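Side-chain contacts in OmpA family protein (Klebsiella pneumoniae subsp. pneumoniae, PDB 7RJJ), which probably binds peptidoglycan of the cell wall through its OmpA-like domain, the part crystallised here with D-alanine: residues A59-L62 with L63-K66; V71-W74 with M75-T78. All coordinates share one frame; numbering follows the deposited sequence. Where two conformers were deposited one is given.

Contact 1. Residues A59-L62 with L63-K66; sequences ANQL and LSLK. With DAL (D-alanine), chain C.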
loop_
_atom_site.group_PDB
_atom_site.type_symbol
_atom_site.label_atom_id
_atom_site.label_comp_id
_atom_site.label_asym_id
_atom_site.label_seq_id
_atom_site.Cartn_x
_atom_site.Cartn_y
_atom_site.Cartn_z
ATOM N N ALA A 59 11.568 -12.165 -5.925
ATOM C CA ALA A 59 11.302 -11.006 -6.812
ATOM C C ALA A 59 10.033 -10.284 -6.331
ATOM O O ALA A 59 10.045 -9.033 -6.237
ATOM C CB ALA A 59 11.180 -11.465 -8.245
ATOM N N ASN A 60 9.005 -11.057 -5.973
ATOM C CA ASN A 60 7.724 -10.477 -5.496
ATOM C C ASN A 60 7.960 -9.748 -4.168
ATOM O O ASN A 60 7.304 -8.741 -3.946
ATOM C CB ASN A 60 6.628 -11.542 -5.421
ATOM C CG ASN A 60 6.111 -11.927 -6.794
ATOM O OD1 ASN A 60 6.043 -11.088 -7.697
ATOM N ND2 ASN A 60 5.719 -13.178 -6.954
ATOM N N GLN A 61 8.886 -10.224 -3.331
ATOM C CA GLN A 61 9.130 -9.498 -2.056
ATOM C C GLN A 61 9.608 -8.077 -2.381
ATOM O O GLN A 61 9.018 -7.105 -1.842
ATOM C CB GLN A 61 10.135 -10.247 -1.184
ATOM C CG GLN A 61 10.487 -9.504 0.090
ATOM C CD GLN A 61 9.277 -9.231 0.949
ATOM O OE1 GLN A 61 8.308 -9.989 0.948
ATOM N NE2 GLN A 61 9.344 -8.157 1.721
ATOM N N LEU A 62 10.631 -7.953 -3.231
ATOM C CA LEU A 62 11.166 -6.613 -3.602
ATOM C C LEU A 62 10.051 -5.783 -4.248
ATOM O O LEU A 62 9.904 -4.605 -3.880
ATOM C CB LEU A 62 12.351 -6.769 -4.562
ATOM C CG LEU A 62 12.979 -5.461 -5.059
ATOM C CD1 LEU A 62 13.559 -4.648 -3.911
ATOM C CD2 LEU A 62 14.059 -5.738 -6.092
ATOM N N LEU A 63 9.324 -6.378 -5.197
ATOM C CA LEU A 63 8.219 -5.667 -5.891
ATOM C C LEU A 63 7.196 -5.150 -4.874
ATOM O O LEU A 63 6.795 -3.978 -5.004
ATOM C CB LEU A 63 7.549 -6.624 -6.878
ATOM C CG LEU A 63 6.312 -6.075 -7.583
ATOM C CD1 LEU A 63 6.617 -4.747 -8.251
ATOM C CD2 LEU A 63 5.765 -7.075 -8.590
ATOM N N SER A 64 6.791 -5.996 -3.920
ATOM C CA SER A 64 5.791 -5.584 -2.902
ATOM C C SER A 64 6.307 -4.363 -2.136
ATOM O O SER A 64 5.515 -3.459 -1.828
ATOM C CB SER A 64 5.452 -6.728 -1.971
ATOM O OG SER A 64 6.512 -7.015 -1.056
ATOM N N LEU A 65 7.605 -4.329 -1.869
ATOM C CA LEU A 65 8.180 -3.205 -1.095
ATOM C C LEU A 65 8.229 -1.956 -1.984
ATOM O O LEU A 65 7.925 -0.863 -1.468
ATOM C CB LEU A 65 9.561 -3.637 -0.598
ATOM C CG LEU A 65 10.150 -2.829 0.545
ATOM C CD1 LEU A 65 9.244 -2.864 1.780
ATOM C CD2 LEU A 65 11.530 -3.364 0.867
ATOM N N LYS A 66 8.546 -2.110 -3.276
ATOM C CA LYS A 66 8.583 -0.920 -4.172
ATOM C C LYS A 66 7.172 -0.327 -4.293
ATOM O O LYS A 66 7.050 0.904 -4.421
ATOM C CB LYS A 66 9.171 -1.251 -5.549
ATOM C CG LYS A 66 10.662 -1.569 -5.554
ATOM C CD LYS A 66 11.282 -1.581 -6.935
ATOM C CE LYS A 66 12.783 -1.744 -6.903
ATOM N NZ LYS A 66 13.375 -1.732 -8.264
HETATM N N DAL C . 3.655 -11.204 -9.293
HETATM C CA DAL C . 3.439 -10.196 -10.375
HETATM C CB DAL C . 4.728 -9.958 -11.119
HETATM C C DAL C . 2.880 -8.899 -9.777
HETATM O O DAL C . 2.903 -7.849 -10.417
HETATM O OXT DAL C . 2.368 -8.866 -8.654
#

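Contact 2. Residues V71-W74 with M75-T78; sequences VRDW and MRDT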
loop_
_atom_site.group_PDB
_atom_site.type_symbol
_atom_site.label_atom_id
_atom_site.label_comp_id
_atom_site.label_asym_id
_atom_site.label_seq_id
_atom_site.Cartn_x
_atom_site.Cartn_y
_atom_site.Cartn_z
ATOM N N VAL A 71 3.403 4.362 -2.989
ATOM C CA VAL A 71 2.258 4.949 -2.229
ATOM C C VAL A 71 2.810 5.896 -1.161
ATOM O O VAL A 71 2.299 7.021 -1.073
ATOM C CB VAL A 71 1.348 3.847 -1.657
ATOM C CG1 VAL A 71 0.306 4.391 -0.701
ATOM C CG2 VAL A 71 0.674 3.061 -2.768
ATOM N N ARG A 72 3.846 5.485 -0.425
ATOM C CA ARG A 72 4.452 6.396 0.582
ATOM C C ARG A 72 4.853 7.694 -0.124
ATOM O O ARG A 72 4.427 8.780 0.327
ATOM C CB ARG A 72 5.690 5.774 1.243
ATOM C CG ARG A 72 6.475 6.731 2.130
ATOM C CD ARG A 72 7.873 6.222 2.404
ATOM N NE ARG A 72 8.642 6.201 1.167
ATOM C CZ ARG A 72 9.725 5.472 0.953
ATOM N NH1 ARG A 72 10.183 4.659 1.887
ATOM N NH2 ARG A 72 10.320 5.521 -0.227
ATOM N N ASP A 73 5.581 7.571 -1.233
ATOM C CA ASP A 73 6.087 8.751 -1.987
ATOM C C ASP A 73 4.922 9.651 -2.421
ATOM O O ASP A 73 5.062 10.886 -2.331
ATOM C CB ASP A 73 6.895 8.339 -3.222
ATOM C CG ASP A 73 8.231 7.672 -2.946
ATOM O OD1 ASP A 73 8.587 7.508 -1.763
ATOM O OD2 ASP A 73 8.910 7.323 -3.944
ATOM N N TRP A 74 3.812 9.057 -2.866
ATOM C CA TRP A 74 2.659 9.890 -3.297
ATOM C C TRP A 74 2.095 10.647 -2.094
ATOM O O TRP A 74 1.881 11.859 -2.157
ATOM C CB TRP A 74 1.588 9.028 -3.970
ATOM C CG TRP A 74 0.493 9.818 -4.615
ATOM C CD1 TRP A 74 0.410 10.179 -5.930
ATOM C CD2 TRP A 74 -0.684 10.349 -3.978
ATOM N NE1 TRP A 74 -0.745 10.873 -6.160
ATOM C CE2 TRP A 74 -1.427 11.013 -4.977
ATOM C CE3 TRP A 74 -1.180 10.334 -2.670
ATOM C CZ2 TRP A 74 -2.640 11.646 -4.704
ATOM C CZ3 TRP A 74 -2.380 10.957 -2.402
ATOM C CH2 TRP A 74 -3.097 11.607 -3.407
HETATM N N MSE A 75 1.879 9.933 -0.988
HETATM C CA MSE A 75 1.298 10.543 0.200
HETATM C C MSE A 75 2.191 11.670 0.717
HETATM O O MSE A 75 1.703 12.716 1.131
HETATM C CB MSE A 75 1.104 9.499 1.300
HETATM C CG MSE A 75 0.151 8.393 0.946
HETATM SE SE MSE A 75 -1.697 9.009 0.796
HETATM C CE MSE A 75 -2.480 7.439 -0.062
ATOM N N ARG A 76 3.499 11.472 0.646
ATOM C CA ARG A 76 4.445 12.486 1.179
ATOM C C ARG A 76 4.549 13.671 0.221
ATOM O O ARG A 76 4.407 14.793 0.678
ATOM C CB ARG A 76 5.824 11.848 1.369
ATOM C CG ARG A 76 6.948 12.792 1.753
ATOM C CD ARG A 76 8.271 12.101 1.513
ATOM N NE ARG A 76 8.517 11.834 0.109
ATOM C CZ ARG A 76 9.290 10.866 -0.364
ATOM N NH1 ARG A 76 9.905 10.035 0.461
ATOM N NH2 ARG A 76 9.442 10.729 -1.667
ATOM N N ASP A 77 4.749 13.400 -1.055
ATOM C CA ASP A 77 5.017 14.478 -2.046
ATOM C C ASP A 77 3.713 15.128 -2.536
ATOM O O ASP A 77 3.679 16.370 -2.620
ATOM C CB ASP A 77 5.878 13.934 -3.192
ATOM C CG ASP A 77 7.258 13.460 -2.742
ATOM O OD1 ASP A 77 7.693 13.867 -1.644
ATOM O OD2 ASP A 77 7.882 12.680 -3.488
ATOM N N THR A 78 2.700 14.332 -2.869
ATOM C CA THR A 78 1.408 14.891 -3.350
ATOM C C THR A 78 0.482 15.206 -2.165
ATOM O O THR A 78 -0.283 16.182 -2.279
ATOM C CB THR A 78 0.756 13.933 -4.354
ATOM O OG1 THR A 78 1.688 13.775 -5.420
ATOM C CG2 THR A 78 -0.562 14.433 -4.897
#

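Contact 1. Residues A59-L62 with L63-K66
The carbonyl oxygen of Gln61 is gripped twice from the next turn of the helix. Leu65 N gives it the regular helical bond, and the hydroxyl of Ser64 adds a shorter one, Ser64 OG to Gln61 O at 2.6 Å. The hydroxyl can turn back because OG stands between the backbone N and the carbonyl carbon (chi1 73°), a rotamer that folds a helical serine onto the preceding turn. It meets the carbonyl well off the C=O direction, at 127°, which leaves room for the backbone N-H of Leu65 on the same oxygen. The amide end of Gln61 turns to another partner, its NE2 bonding to Gly90 O.

One turn of the same helix also supplies part of the ligand pocket. Asn60 OD1 accepts a hydrogen bond from the amino group of D-alanine, the ligand's N lying 2.9 Å from OD1, while Asn60 ND2 is tied to Val54 O and Glu93 OE1, bonds that fix which end of the amide faces the ligand. Leu63 adds an apolar wall: its CD2 branch lies 3.5 Å from the ligand's O and close to its carboxylate carbon. The chain of Lys66 is extended beyond CG, and its charge makes a cation-pi contact with Trp20.

All this lies near the start of helix 57-77, the helix of a beta-alpha-beta unit between strands 43-49 and 86-90. Asn60, Leu63 and Ser64 pack on Thr51, in the loop that follows strand 43-49.

Contact 2. Residues V71-W74 with M75-T78
The indole of Trp74 carries Thr78 on one face, with CB 3.8 Å from the centroid of the five-membered ring in a CH-pi contact and CG2 over CE2 and CZ2. At the ring's edge lies the selenium of Met75, a selenomethionine, with SE 3.7 Å from Trp74 CE3 in a Met-aromatic contact. The Met75 chain bends at chi2 (-68°), and its CE also reaches Val71 CG1. Trp74 and Met75 both pack against helix 27-38.

The other flat groups are guanidiniums. That of Arg72 holds Asp73 OD1 at its edge, NE and NH2 both donating to this one oxygen. Asp73 CA lies over one face of the Arg76 guanidinium, offset toward its rim, while Asp77 sits at its edge, taking NE on OD1 at 2.8 Å and NH2 on OD2. Asp73 OD1 lies 3.3 Å from Arg76 NH2 but well out of the guanidinium plane, so this salt bridge rests on charge alone. Both arginines run side by side, their planes 23° apart.

Asp83 also pairs with Arg76 NH1. Arg72 NE and Arg76 NH1 come within 4.1 Å, and the carboxylates of Asp73, Asp77 and Asp83 probably offset the repulsion, so that the two arginines can lie side by side.

Contacts 1 and 2 follow one another along helix 57-77, their centres 18 Å apart and their nearest atoms about 5 Å apart without touching. The pair illustrates how one helix can serve different tasks along its length. Residues 59-66 bring polar and apolar groups to D-alanine, and Arg67, just beyond them, also bonds the ligand, together with Asp52, Val54 and Gly18. Residues 71-78 lie farther off, the side chain of Val71 being about 13 Å from D-alanine, and combine an apolar side with a charged flank. Contact 1 thus belongs to the pocket, whereas contact 2 joins the far part of the helix to helix 27-38 and the sheet.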